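Side-chain contacts in aldehyde dehydrogenase (Trypanosoma brucei, PDB 5MYP), which probably oxidises aldehydes to carboxylic acids with NAD+ as the electron acceptor: residues Glu89-Asp92 with Glu93-Pro97; Met240-Val243 with Ala244-Met248; Val265-Lys269 with Ser270-Val274; Gly446-Ser449 with Phe450-Phe453; Pro475-Thr478 with Thr479-Arg483. All blocks are in the same frame, centred on the assembly; numbering follows the deposited sequence.

Overall arrangement
All five interactions are local, each within one continuous piece of chain, so none closes a long loop. They follow one another in series and none nests or crosses. Interaction 1 lies at the C-terminal end of helix 69-95 and runs into the loop after it. Interaction 2 opens helix 240-252, and interaction 3 is the turn from strand 264-268 into helix 272-287. These two lie about 13 Å apart between centres and touch through M240 and V274. Interaction 4 is the short helix 447-452. It packs on interaction 1, where R447 forms a salt bridge with E93. Interaction 5 starts helix 479-489, the last one modelled, about 57 Å from the chain's centre. Interactions 1, 2, 4 and 5 also reach the second subunit.

Interaction 1: Glu89-Asp92 with Glu93-Pro97; sequences EHMD and EYVKP
The carbonyl oxygen H90 O takes the backbone N-H of Y94 at 3.0 Å, and the same oxygen lies over a face of the Y94 ring, 3.4 Å above the plane and toward the rim. The H90 side chain follows over the ring. Its CB is 3.8 Å from the Y94 ring centroid and 25° off the ring normal, a CH-pi contact. The two rings lie obliquely, with planes 33° apart. Y94 CG is anti to its own carbonyl carbon (chi1 -62°), which turns the ring back along the helix to H90. The phenol OH is hydrogen-bonded to H86. One residue further on, V95 N donates to M91 O at 3.0 Å, and M91 CG packs on V95 CG1 at 4.3 Å. A water bridges E89 O and E93 N, accepting from the latter at 3.2 Å. E93 reaches out with an extended chain to a salt bridge with R447, and D92 pairs with K40. This is the C-terminal end of helix 69-95. M91, D92 and V95 face helix 36-52, while Y94 and V95 rest on helix 447-452.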
loop_
_atom_site.group_PDB
_atom_site.type_symbol
_atom_site.label_atom_id
_atom_site.label_comp_id
_atom_site.label_asym_id
_atom_site.label_seq_id
_atom_site.Cartn_x
_atom_site.Cartn_y
_atom_site.Cartn_z
ATOM N N GLU A 89 6.996 -22.190 9.784
ATOM C CA GLU A 89 7.600 -23.030 8.733
ATOM C C GLU A 89 8.326 -22.239 7.650
ATOM O O GLU A 89 9.405 -22.642 7.213
ATOM C CB GLU A 89 6.537 -23.896 8.042
ATOM C CG GLU A 89 6.054 -25.097 8.846
ATOM C CD GLU A 89 4.801 -25.729 8.259
ATOM O OE1 GLU A 89 4.525 -25.521 7.052
ATOM O OE2 GLU A 89 4.090 -26.436 9.006
ATOM N N HIS A 90 7.727 -21.129 7.214
ATOM C CA HIS A 90 8.225 -20.373 6.059
ATOM C C HIS A 90 9.030 -19.105 6.396
ATOM O O HIS A 90 9.471 -18.415 5.479
ATOM C CB HIS A 90 7.055 -20.012 5.134
ATOM C CG HIS A 90 6.325 -21.202 4.594
ATOM N ND1 HIS A 90 6.935 -22.163 3.818
ATOM C CD2 HIS A 90 5.033 -21.583 4.712
ATOM C CE1 HIS A 90 6.053 -23.091 3.489
ATOM N NE2 HIS A 90 4.890 -22.763 4.023
ATOM N N MET A 91 9.245 -18.809 7.680
ATOM C CA MET A 91 9.898 -17.550 8.089
ATOM C C MET A 91 11.279 -17.370 7.465
ATOM O O MET A 91 11.596 -16.297 6.947
ATOM C CB MET A 91 10.044 -17.462 9.607
ATOM C CG MET A 91 10.526 -16.107 10.106
ATOM S SD MET A 91 10.721 -16.106 11.895
ATOM C CE MET A 91 9.004 -16.056 12.384
ATOM N N ASP A 92 12.096 -18.419 7.531
ATOM C CA ASP A 92 13.450 -18.375 6.973
ATOM C C ASP A 92 13.445 -18.106 5.469
ATOM O O ASP A 92 14.318 -17.410 4.974
ATOM C CB ASP A 92 14.212 -19.663 7.299
ATOM C CG ASP A 92 14.525 -19.785 8.780
ATOM O OD1 ASP A 92 15.471 -19.114 9.233
ATOM O OD2 ASP A 92 13.825 -20.545 9.483
ATOM N N GLU A 93 12.451 -18.631 4.755
ATOM C CA GLU A 93 12.275 -18.335 3.328
ATOM C C GLU A 93 11.907 -16.862 3.119
ATOM O O GLU A 93 12.480 -16.197 2.258
ATOM C CB GLU A 93 11.198 -19.235 2.711
ATOM C CG GLU A 93 11.063 -19.135 1.193
ATOM C CD GLU A 93 9.829 -19.837 0.651
ATOM O OE1 GLU A 93 9.326 -20.767 1.311
ATOM O OE2 GLU A 93 9.354 -19.465 -0.444
ATOM N N TYR A 94 10.959 -16.362 3.913
ATOM C CA TYR A 94 10.445 -15.001 3.730
ATOM C C TYR A 94 11.470 -13.904 4.042
ATOM O O TYR A 94 11.493 -12.879 3.361
ATOM C CB TYR A 94 9.158 -14.792 4.544
ATOM C CG TYR A 94 7.976 -15.684 4.163
ATOM C CD1 TYR A 94 7.903 -16.320 2.912
ATOM C CD2 TYR A 94 6.908 -15.869 5.049
ATOM C CE1 TYR A 94 6.827 -17.122 2.577
ATOM C CE2 TYR A 94 5.821 -16.672 4.708
ATOM C CZ TYR A 94 5.794 -17.290 3.467
ATOM O OH TYR A 94 4.742 -18.084 3.099
ATOM N N VAL A 95 12.320 -14.121 5.042
ATOM C CA VAL A 95 13.316 -13.113 5.432
ATOM C C VAL A 95 14.487 -12.934 4.448
ATOM O O VAL A 95 15.144 -11.897 4.474
ATOM C CB VAL A 95 13.883 -13.358 6.857
ATOM C CG1 VAL A 95 12.784 -13.247 7.908
ATOM C CG2 VAL A 95 14.612 -14.693 6.963
ATOM N N LYS A 96 14.747 -13.930 3.594
ATOM C CA LYS A 96 15.932 -13.912 2.729
ATOM C C LYS A 96 15.816 -12.850 1.628
ATOM O O LYS A 96 14.716 -12.597 1.145
ATOM C CB LYS A 96 16.192 -15.294 2.106
ATOM C CG LYS A 96 15.346 -15.655 0.899
ATOM C CD LYS A 96 15.333 -17.162 0.656
ATOM C CE LYS A 96 14.757 -17.480 -0.715
ATOM N NZ LYS A 96 14.414 -18.916 -0.886
ATOM N N PRO A 97 16.949 -12.235 1.238
ATOM C CA PRO A 97 16.899 -11.287 0.122
ATOM C C PRO A 97 16.513 -11.946 -1.203
ATOM O O PRO A 97 16.852 -13.105 -1.430
ATOM C CB PRO A 97 18.338 -10.742 0.039
ATOM C CG PRO A 97 18.941 -11.028 1.359
ATOM C CD PRO A 97 18.300 -12.296 1.828
HETATM O O HOH W 1 11.394 -21.341 6.013
#

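Interaction 2: Met240-Val243 with Ala244-Met248; sequences MKVV and AERIM
From M240 to I247 the backbone makes regular alpha-helical i to i+4 bonds. A244 N donates to M240 O, E245 N to K241 O, R246 N to V242 O and I247 N to V243 O, all at 2.9 to 3.1 Å. Side chains four residues apart therefore meet on the same flank of the helix. K241 NZ forms a salt bridge with E245 OE2 at 3.1 Å. It comes in on the syn side, 31° out of the carboxylate plane. The lysine chain bends at chi3 (94°) and chi4, which brings the ammonium group back to the carboxylate. V242 and R246 run side by side. The methyl V242 CG1 lies 3.2 Å above one face of the R246 guanidinium plane, and its distance to R246 NE is 3.3 Å. The arginine chain is extended to NE. Its NH1 bonds N420 O and also G463 O of the second subunit. On the buried flank, V243 CG1 packs on I247 CD1 at 3.7 Å, again with the side chains alongside each other. Helix 240-252 is the crossover helix of a beta-alpha-beta unit between strands 229-232 and 264-268. M240, A244 and I247 face helix 272-287, V243 and I247 touch F398 of strand 395-398, and V242 and V243 pack on F464 of the second subunit.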
loop_
_atom_site.group_PDB
_atom_site.type_symbol
_atom_site.label_atom_id
_atom_site.label_comp_id
_atom_site.label_asym_id
_atom_site.label_seq_id
_atom_site.Cartn_x
_atom_site.Cartn_y
_atom_site.Cartn_z
ATOM N N MET A 240 -27.893 -28.075 -8.509
ATOM C CA MET A 240 -28.620 -27.029 -7.778
ATOM C C MET A 240 -28.672 -27.263 -6.265
ATOM O O MET A 240 -28.707 -26.300 -5.499
ATOM C CB MET A 240 -30.037 -26.857 -8.351
ATOM C CG MET A 240 -30.757 -25.574 -7.944
ATOM S SD MET A 240 -29.895 -24.047 -8.376
ATOM C CE MET A 240 -29.835 -24.121 -10.164
ATOM N N LYS A 241 -28.659 -28.527 -5.837
ATOM C CA LYS A 241 -28.616 -28.849 -4.405
ATOM C C LYS A 241 -27.298 -28.403 -3.765
ATOM O O LYS A 241 -27.305 -27.815 -2.682
ATOM C CB LYS A 241 -28.833 -30.346 -4.164
ATOM C CG LYS A 241 -29.179 -30.679 -2.720
ATOM C CD LYS A 241 -29.696 -32.107 -2.557
ATOM C CE LYS A 241 -28.588 -33.076 -2.190
ATOM N NZ LYS A 241 -28.283 -33.044 -0.732
ATOM N N VAL A 242 -26.183 -28.674 -4.442
ATOM C CA VAL A 242 -24.856 -28.275 -3.953
ATOM C C VAL A 242 -24.684 -26.746 -4.029
ATOM O O VAL A 242 -24.100 -26.146 -3.122
ATOM C CB VAL A 242 -23.714 -28.991 -4.717
ATOM C CG1 VAL A 242 -22.345 -28.461 -4.290
ATOM C CG2 VAL A 242 -23.794 -30.496 -4.498
ATOM N N VAL A 243 -25.194 -26.138 -5.102
ATOM C CA VAL A 243 -25.210 -24.675 -5.250
ATOM C C VAL A 243 -25.899 -24.039 -4.040
ATOM O O VAL A 243 -25.341 -23.146 -3.402
ATOM C CB VAL A 243 -25.925 -24.227 -6.558
ATOM C CG1 VAL A 243 -26.179 -22.718 -6.577
ATOM C CG2 VAL A 243 -25.123 -24.634 -7.789
ATOM N N ALA A 244 -27.097 -24.528 -3.726
ATOM C CA ALA A 244 -27.912 -23.982 -2.637
ATOM C C ALA A 244 -27.307 -24.243 -1.258
ATOM O O ALA A 244 -27.378 -23.383 -0.376
ATOM C CB ALA A 244 -29.326 -24.540 -2.707
ATOM N N GLU A 245 -26.729 -25.429 -1.073
ATOM C CA GLU A 245 -26.077 -25.776 0.191
ATOM C C GLU A 245 -24.879 -24.872 0.494
ATOM O O GLU A 245 -24.710 -24.428 1.629
ATOM C CB GLU A 245 -25.661 -27.251 0.206
ATOM C CG GLU A 245 -26.840 -28.190 0.453
ATOM C CD GLU A 245 -26.531 -29.654 0.183
ATOM O OE1 GLU A 245 -25.534 -29.966 -0.506
ATOM O OE2 GLU A 245 -27.311 -30.504 0.664
ATOM N N ARG A 246 -24.073 -24.586 -0.527
ATOM C CA ARG A 246 -22.903 -23.720 -0.359
ATOM C C ARG A 246 -23.305 -22.270 -0.072
ATOM O O ARG A 246 -22.764 -21.654 0.850
ATOM C CB ARG A 246 -21.975 -23.823 -1.571
ATOM C CG ARG A 246 -21.278 -25.173 -1.623
ATOM C CD ARG A 246 -20.501 -25.422 -2.902
ATOM N NE ARG A 246 -19.901 -26.759 -2.876
ATOM C CZ ARG A 246 -19.054 -27.250 -3.782
ATOM N NH1 ARG A 246 -18.663 -26.526 -4.828
ATOM N NH2 ARG A 246 -18.589 -28.492 -3.638
ATOM N N ILE A 247 -24.269 -21.750 -0.834
ATOM C CA ILE A 247 -24.776 -20.385 -0.624
ATOM C C ILE A 247 -25.403 -20.253 0.767
ATOM O O ILE A 247 -25.091 -19.314 1.501
ATOM C CB ILE A 247 -25.801 -19.966 -1.712
ATOM C CG1 ILE A 247 -25.112 -19.844 -3.074
ATOM C CG2 ILE A 247 -26.477 -18.636 -1.358
ATOM C CD1 ILE A 247 -26.052 -19.799 -4.263
ATOM N N MET A 248 -26.271 -21.201 1.123
ATOM C CA MET A 248 -26.989 -21.155 2.397
ATOM C C MET A 248 -26.043 -21.301 3.590
ATOM O O MET A 248 -26.222 -20.622 4.599
ATOM C CB MET A 248 -28.093 -22.225 2.434
ATOM C CG MET A 248 -28.998 -22.206 3.659
ATOM S SD MET A 248 -29.734 -20.607 4.081
ATOM C CE MET A 248 -30.626 -20.233 2.578
#

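Interaction 3: Val265-Lys269 with Ser270-Val274; sequences VVVEK and SMESV
V267 and M271 pack in a strand-to-helix (beta-alpha) connection, where a short 3-10 turn leads from strand 264-268 into helix 272-287. The strand belongs to the mixed sheet that also holds strands 229-232 and 370-376. The tight apolar side is built on V267, whose CB points at the turn. V267 CG2 meets M271 CB at 3.7 Å, and V267 CG1 lies 4.0 Å from E272 CA. The valine crosses both side chains at about a right angle. V267 also touches V373 and L275, so this side joins the strand to its neighbour and to the following helix. M271 N closes the turn by donating to E268 O at 2.8 Å.

The other side of the turn is polar and more open to solvent. K269 and S270 are exposed. A water spans the turn, donating to K269 O at 2.6 Å and to E272 OE1 at 2.6 Å. E268 bends at chi2 (-82°), which folds its carboxylate back over the start of the turn. There E268 OE1 is gripped by two donors of one residue. S270 N reaches it at 2.9 Å from above the carboxylate plane, 52° out of it. The hydroxyl of S270 donates from the syn side, 16° out of that plane, with S270 OG 2.6 Å from E268 OE1.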
loop_
_atom_site.group_PDB
_atom_site.type_symbol
_atom_site.label_atom_id
_atom_site.label_comp_id
_atom_site.label_asym_id
_atom_site.label_seq_id
_atom_site.Cartn_x
_atom_site.Cartn_y
_atom_site.Cartn_z
ATOM N N VAL A 265 -28.195 -12.489 -4.455
ATOM C CA VAL A 265 -28.062 -13.412 -5.586
ATOM C C VAL A 265 -28.590 -12.753 -6.866
ATOM O O VAL A 265 -29.616 -12.068 -6.842
ATOM C CB VAL A 265 -28.835 -14.731 -5.330
ATOM C CG1 VAL A 265 -28.754 -15.662 -6.535
ATOM C CG2 VAL A 265 -28.304 -15.438 -4.087
ATOM N N VAL A 266 -27.866 -12.955 -7.969
ATOM C CA VAL A 266 -28.337 -12.613 -9.310
ATOM C C VAL A 266 -28.411 -13.930 -10.076
ATOM O O VAL A 266 -27.380 -14.500 -10.446
ATOM C CB VAL A 266 -27.405 -11.613 -10.031
ATOM C CG1 VAL A 266 -28.040 -11.140 -11.337
ATOM C CG2 VAL A 266 -27.090 -10.425 -9.130
ATOM N N VAL A 267 -29.633 -14.418 -10.296
ATOM C CA VAL A 267 -29.854 -15.751 -10.877
ATOM C C VAL A 267 -30.449 -15.625 -12.283
ATOM O O VAL A 267 -31.249 -14.728 -12.542
ATOM C CB VAL A 267 -30.731 -16.652 -9.962
ATOM C CG1 VAL A 267 -32.097 -16.039 -9.681
ATOM C CG2 VAL A 267 -30.874 -18.056 -10.543
ATOM N N GLU A 268 -30.053 -16.517 -13.187
ATOM C CA GLU A 268 -30.606 -16.512 -14.542
ATOM C C GLU A 268 -32.120 -16.743 -14.435
ATOM O O GLU A 268 -32.568 -17.595 -13.665
ATOM C CB GLU A 268 -29.926 -17.573 -15.420
ATOM C CG GLU A 268 -30.092 -17.367 -16.925
ATOM C CD GLU A 268 -31.412 -17.886 -17.486
ATOM O OE1 GLU A 268 -32.036 -18.782 -16.874
ATOM O OE2 GLU A 268 -31.831 -17.401 -18.555
ATOM N N LYS A 269 -32.877 -15.956 -15.198
ATOM C CA LYS A 269 -34.350 -15.860 -15.096
ATOM C C LYS A 269 -35.070 -17.214 -14.958
ATOM O O LYS A 269 -35.934 -17.381 -14.095
ATOM C CB LYS A 269 -34.885 -15.107 -16.321
ATOM C CG LYS A 269 -36.337 -14.658 -16.251
ATOM C CD LYS A 269 -36.759 -13.978 -17.551
ATOM C CE LYS A 269 -36.690 -14.924 -18.749
ATOM N NZ LYS A 269 -37.536 -14.496 -19.900
ATOM N N SER A 270 -34.690 -18.170 -15.801
ATOM C CA SER A 270 -35.318 -19.493 -15.824
ATOM C C SER A 270 -35.001 -20.378 -14.607
ATOM O O SER A 270 -35.725 -21.345 -14.358
ATOM C CB SER A 270 -34.952 -20.239 -17.117
ATOM O OG SER A 270 -33.637 -20.767 -17.068
ATOM N N MET A 271 -33.937 -20.054 -13.866
ATOM C CA MET A 271 -33.509 -20.831 -12.701
ATOM C C MET A 271 -33.992 -20.312 -11.348
ATOM O O MET A 271 -33.680 -20.924 -10.325
ATOM C CB MET A 271 -31.971 -20.910 -12.676
ATOM C CG MET A 271 -31.333 -21.530 -13.909
ATOM S SD MET A 271 -31.703 -23.292 -13.993
ATOM C CE MET A 271 -31.586 -23.574 -15.758
ATOM N N GLU A 272 -34.758 -19.218 -11.329
ATOM C CA GLU A 272 -35.160 -18.579 -10.066
ATOM C C GLU A 272 -35.910 -19.529 -9.133
ATOM O O GLU A 272 -35.587 -19.613 -7.949
ATOM C CB GLU A 272 -36.022 -17.335 -10.317
ATOM C CG GLU A 272 -36.240 -16.462 -9.079
ATOM C CD GLU A 272 -37.315 -15.397 -9.258
ATOM O OE1 GLU A 272 -37.845 -15.222 -10.375
ATOM O OE2 GLU A 272 -37.636 -14.717 -8.268
ATOM N N SER A 273 -36.903 -20.238 -9.668
ATOM C CA SER A 273 -37.761 -21.089 -8.842
ATOM C C SER A 273 -36.997 -22.274 -8.259
ATOM O O SER A 273 -37.095 -22.537 -7.064
ATOM C CB SER A 273 -38.979 -21.582 -9.629
ATOM O OG SER A 273 -39.863 -22.312 -8.793
ATOM N N VAL A 274 -36.241 -22.981 -9.101
ATOM C CA VAL A 274 -35.443 -24.128 -8.634
ATOM C C VAL A 274 -34.382 -23.738 -7.594
ATOM O O VAL A 274 -34.163 -24.479 -6.635
ATOM C CB VAL A 274 -34.796 -24.948 -9.783
ATOM C CG1 VAL A 274 -35.873 -25.626 -10.623
ATOM C CG2 VAL A 274 -33.867 -24.109 -10.657
HETATM O O HOH W 2 -37.699 -15.907 -12.899
#

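Interaction 4: Gly446-Ser449 with Phe450-Phe453; sequences GRYS and FETF
The R447 and E451 side chains cross at a slant, one turn apart on the short helix 447-452. E451 can be followed outward. Its CB and CG pass R447 O, with E451 CG 3.4 Å from that oxygen. E451 CD is still 3.9 Å from R447 O. The chi1 of -70° keeps CG beside its own backbone N and turns the chain back toward R447. At the tip, E451 OE2 lies 3.7 Å from R447 CD, and E451 OE1 lies 3.8 Å from Y448 CD1. The carboxylate and the tyrosine ring are 88° apart in plane. No direct salt bridge forms, since R447 NH1 and E451 OE2 are 4.6 Å apart. A water joins them, accepting from R447 NH1 and donating to E451 OE2. R447 NH2 pairs with E93 of helix 69-95. The same helix brings the T452 side chain to about 8 Å from that of E223, a predicted active-site residue. The guanidinium thus serves two carboxylates, one directly and one through water. Its charge would probably favour the ionised form of E451.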
loop_
_atom_site.group_PDB
_atom_site.type_symbol
_atom_site.label_atom_id
_atom_site.label_comp_id
_atom_site.label_asym_id
_atom_site.label_seq_id
_atom_site.Cartn_x
_atom_site.Cartn_y
_atom_site.Cartn_z
ATOM N N GLY A 446 -0.409 -15.177 5.644
ATOM C CA GLY A 446 0.804 -15.916 5.269
ATOM C C GLY A 446 1.933 -15.024 4.792
ATOM O O GLY A 446 2.287 -14.050 5.462
ATOM N N ARG A 447 2.478 -15.348 3.620
ATOM C CA ARG A 447 3.497 -14.523 2.947
ATOM C C ARG A 447 3.083 -13.053 2.794
ATOM O O ARG A 447 3.920 -12.157 2.882
ATOM C CB ARG A 447 3.800 -15.088 1.556
ATOM C CG ARG A 447 4.980 -14.438 0.844
ATOM C CD ARG A 447 5.049 -14.854 -0.615
ATOM N NE ARG A 447 5.677 -16.165 -0.789
ATOM C CZ ARG A 447 6.992 -16.398 -0.867
ATOM N NH1 ARG A 447 7.886 -15.415 -0.760
ATOM N NH2 ARG A 447 7.417 -17.650 -1.036
ATOM N N TYR A 448 1.797 -12.821 2.549
ATOM C CA TYR A 448 1.285 -11.476 2.269
ATOM C C TYR A 448 1.168 -10.642 3.543
ATOM O O TYR A 448 1.284 -9.418 3.485
ATOM C CB TYR A 448 -0.035 -11.567 1.496
ATOM C CG TYR A 448 0.143 -12.412 0.256
ATOM C CD1 TYR A 448 0.828 -11.909 -0.849
ATOM C CD2 TYR A 448 -0.311 -13.729 0.205
ATOM C CE1 TYR A 448 1.025 -12.684 -1.986
ATOM C CE2 TYR A 448 -0.118 -14.508 -0.926
ATOM C CZ TYR A 448 0.552 -13.978 -2.020
ATOM O OH TYR A 448 0.754 -14.736 -3.151
ATOM N N SER A 449 0.964 -11.301 4.684
ATOM C CA SER A 449 1.125 -10.645 5.987
ATOM C C SER A 449 2.575 -10.217 6.178
ATOM O O SER A 449 2.847 -9.072 6.528
ATOM C CB SER A 449 0.721 -11.559 7.140
ATOM O OG SER A 449 -0.674 -11.767 7.184
ATOM N N PHE A 450 3.507 -11.140 5.935
ATOM C CA PHE A 450 4.923 -10.823 6.083
ATOM C C PHE A 450 5.301 -9.615 5.220
ATOM O O PHE A 450 5.957 -8.690 5.701
ATOM C CB PHE A 450 5.819 -12.021 5.746
ATOM C CG PHE A 450 7.278 -11.725 5.920
ATOM C CD1 PHE A 450 8.018 -11.177 4.875
ATOM C CD2 PHE A 450 7.901 -11.940 7.140
ATOM C CE1 PHE A 450 9.360 -10.870 5.034
ATOM C CE2 PHE A 450 9.246 -11.638 7.310
ATOM C CZ PHE A 450 9.974 -11.099 6.255
ATOM N N GLU A 451 4.869 -9.624 3.960
ATOM C CA GLU A 451 5.148 -8.522 3.038
ATOM C C GLU A 451 4.490 -7.212 3.480
ATOM O O GLU A 451 5.143 -6.173 3.488
ATOM C CB GLU A 451 4.726 -8.885 1.611
ATOM C CG GLU A 451 5.619 -9.943 0.984
ATOM C CD GLU A 451 5.113 -10.438 -0.362
ATOM O OE1 GLU A 451 4.049 -9.979 -0.837
ATOM O OE2 GLU A 451 5.796 -11.292 -0.954
ATOM N N THR A 452 3.220 -7.279 3.873
ATOM C CA THR A 452 2.476 -6.097 4.336
ATOM C C THR A 452 3.119 -5.430 5.556
ATOM O O THR A 452 3.167 -4.206 5.627
ATOM C CB THR A 452 1.003 -6.454 4.633
ATOM O OG1 THR A 452 0.362 -6.780 3.404
ATOM C CG2 THR A 452 0.240 -5.295 5.289
ATOM N N PHE A 453 3.625 -6.233 6.491
ATOM C CA PHE A 453 4.239 -5.712 7.718
ATOM C C PHE A 453 5.773 -5.575 7.650
ATOM O O PHE A 453 6.427 -5.452 8.687
ATOM C CB PHE A 453 3.797 -6.574 8.908
ATOM C CG PHE A 453 2.302 -6.613 9.107
ATOM C CD1 PHE A 453 1.585 -5.441 9.329
ATOM C CD2 PHE A 453 1.608 -7.816 9.080
ATOM C CE1 PHE A 453 0.211 -5.468 9.511
ATOM C CE2 PHE A 453 0.232 -7.850 9.264
ATOM C CZ PHE A 453 -0.469 -6.674 9.482
HETATM O O HOH W 3 7.734 -12.803 -0.045
#

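Interaction 5: Pro475-Thr478 with Thr479-Arg483; sequences PPYT and TAKSR
T478 holds the first turn of the helix with two bonds. T478 OG1 accepts from K481 N at 3.2 Å, the N-cap bond, with an N-H...O angle of 159°. T478 O accepts from S482 N at 3.1 Å, the first i to i+4 bond of the helix. The threonine hydroxyl sits between the backbone N and the carbonyl carbon (chi1 59°), which aims it at the K481 amide. T478 OG1 is also 3.6 Å from K481 CB.

Beyond the cap, K481 runs back over the preceding loop. Its CD comes to the edge of the Y477 ring, near the ring plane, with K481 CD 3.7 Å from Y477 CD1. K481 CE lies 3.4 Å from P476 O. Bends at chi3 and chi4 take the ammonium group to F474 O and V472 O, so the lysine ties the helix to the chain before it. The second subunit takes up the outer groups: Y477 OH bonds its E71, S482 OG bonds its D70, and Y477 stacks on its H68. This is a threonine N-cap at the start of helix 479-489, the last modelled helix, set against the partner subunit.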
loop_
_atom_site.group_PDB
_atom_site.type_symbol
_atom_site.label_atom_id
_atom_site.label_comp_id
_atom_site.label_asym_id
_atom_site.label_seq_id
_atom_site.Cartn_x
_atom_site.Cartn_y
_atom_site.Cartn_z
ATOM N N PRO A 475 29.718 16.697 -14.858
ATOM C CA PRO A 475 30.165 17.977 -15.425
ATOM C C PRO A 475 31.712 18.061 -15.450
ATOM O O PRO A 475 32.359 17.255 -14.776
ATOM C CB PRO A 475 29.575 19.022 -14.462
ATOM C CG PRO A 475 28.516 18.320 -13.695
ATOM C CD PRO A 475 28.911 16.886 -13.638
ATOM N N PRO A 476 32.314 19.013 -16.171
ATOM C CA PRO A 476 31.633 20.106 -16.870
ATOM C C PRO A 476 30.926 19.682 -18.153
ATOM O O PRO A 476 31.296 18.679 -18.773
ATOM C CB PRO A 476 32.776 21.083 -17.182
ATOM C CG PRO A 476 33.999 20.229 -17.272
ATOM C CD PRO A 476 33.768 19.002 -16.431
ATOM N N TYR A 477 29.904 20.445 -18.529
ATOM C CA TYR A 477 29.078 20.121 -19.690
ATOM C C TYR A 477 29.739 20.667 -20.950
ATOM O O TYR A 477 29.529 21.814 -21.342
ATOM C CB TYR A 477 27.655 20.653 -19.496
ATOM C CG TYR A 477 26.973 19.998 -18.314
ATOM C CD1 TYR A 477 26.623 18.652 -18.352
ATOM C CD2 TYR A 477 26.711 20.710 -17.142
ATOM C CE1 TYR A 477 26.016 18.033 -17.272
ATOM C CE2 TYR A 477 26.098 20.100 -16.054
ATOM C CZ TYR A 477 25.750 18.762 -16.127
ATOM O OH TYR A 477 25.149 18.137 -15.060
ATOM N N THR A 478 30.564 19.822 -21.560
ATOM C CA THR A 478 31.377 20.186 -22.713
ATOM C C THR A 478 30.631 19.933 -24.023
ATOM O O THR A 478 29.593 19.258 -24.048
ATOM C CB THR A 478 32.687 19.375 -22.721
ATOM O OG1 THR A 478 32.386 17.976 -22.757
ATOM C CG2 THR A 478 33.512 19.670 -21.473
ATOM N N THR A 479 31.168 20.484 -25.107
ATOM C CA THR A 479 30.661 20.221 -26.460
ATOM C C THR A 479 30.788 18.734 -26.828
ATOM O O THR A 479 29.925 18.186 -27.517
ATOM C CB THR A 479 31.398 21.078 -27.512
ATOM O OG1 THR A 479 32.812 20.926 -27.340
ATOM C CG2 THR A 479 31.031 22.553 -27.356
ATOM N N ALA A 480 31.861 18.095 -26.357
ATOM C CA ALA A 480 32.077 16.649 -26.522
ATOM C C ALA A 480 30.977 15.802 -25.871
ATOM O O ALA A 480 30.500 14.843 -26.474
ATOM C CB ALA A 480 33.441 16.257 -25.964
ATOM N N LYS A 481 30.590 16.155 -24.645
ATOM C CA LYS A 481 29.502 15.460 -23.941
ATOM C C LYS A 481 28.167 15.622 -24.667
ATOM O O LYS A 481 27.413 14.657 -24.800
ATOM C CB LYS A 481 29.364 15.964 -22.502
ATOM C CG LYS A 481 28.389 15.148 -21.653
ATOM C CD LYS A 481 27.970 15.884 -20.393
ATOM C CE LYS A 481 29.129 16.109 -19.438
ATOM N NZ LYS A 481 29.870 14.853 -19.118
ATOM N N SER A 482 27.878 16.843 -25.119
ATOM C CA SER A 482 26.667 17.126 -25.895
ATOM C C SER A 482 26.560 16.252 -27.152
ATOM O O SER A 482 25.486 15.726 -27.456
ATOM C CB SER A 482 26.610 18.604 -26.279
ATOM O OG SER A 482 26.569 19.416 -25.122
ATOM N N ARG A 483 27.679 16.092 -27.858
ATOM C CA ARG A 483 27.746 15.223 -29.038
ATOM C C ARG A 483 27.499 13.744 -28.695
ATOM O O ARG A 483 26.835 13.030 -29.451
ATOM C CB ARG A 483 29.094 15.377 -29.741
ATOM C CG ARG A 483 29.050 14.971 -31.196
ATOM C CD ARG A 483 30.372 15.239 -31.892
ATOM N NE ARG A 483 30.228 15.224 -33.347
ATOM C CZ ARG A 483 30.094 14.129 -34.094
ATOM N NH1 ARG A 483 29.970 14.245 -35.412
ATOM N NH2 ARG A 483 30.076 12.917 -33.540
#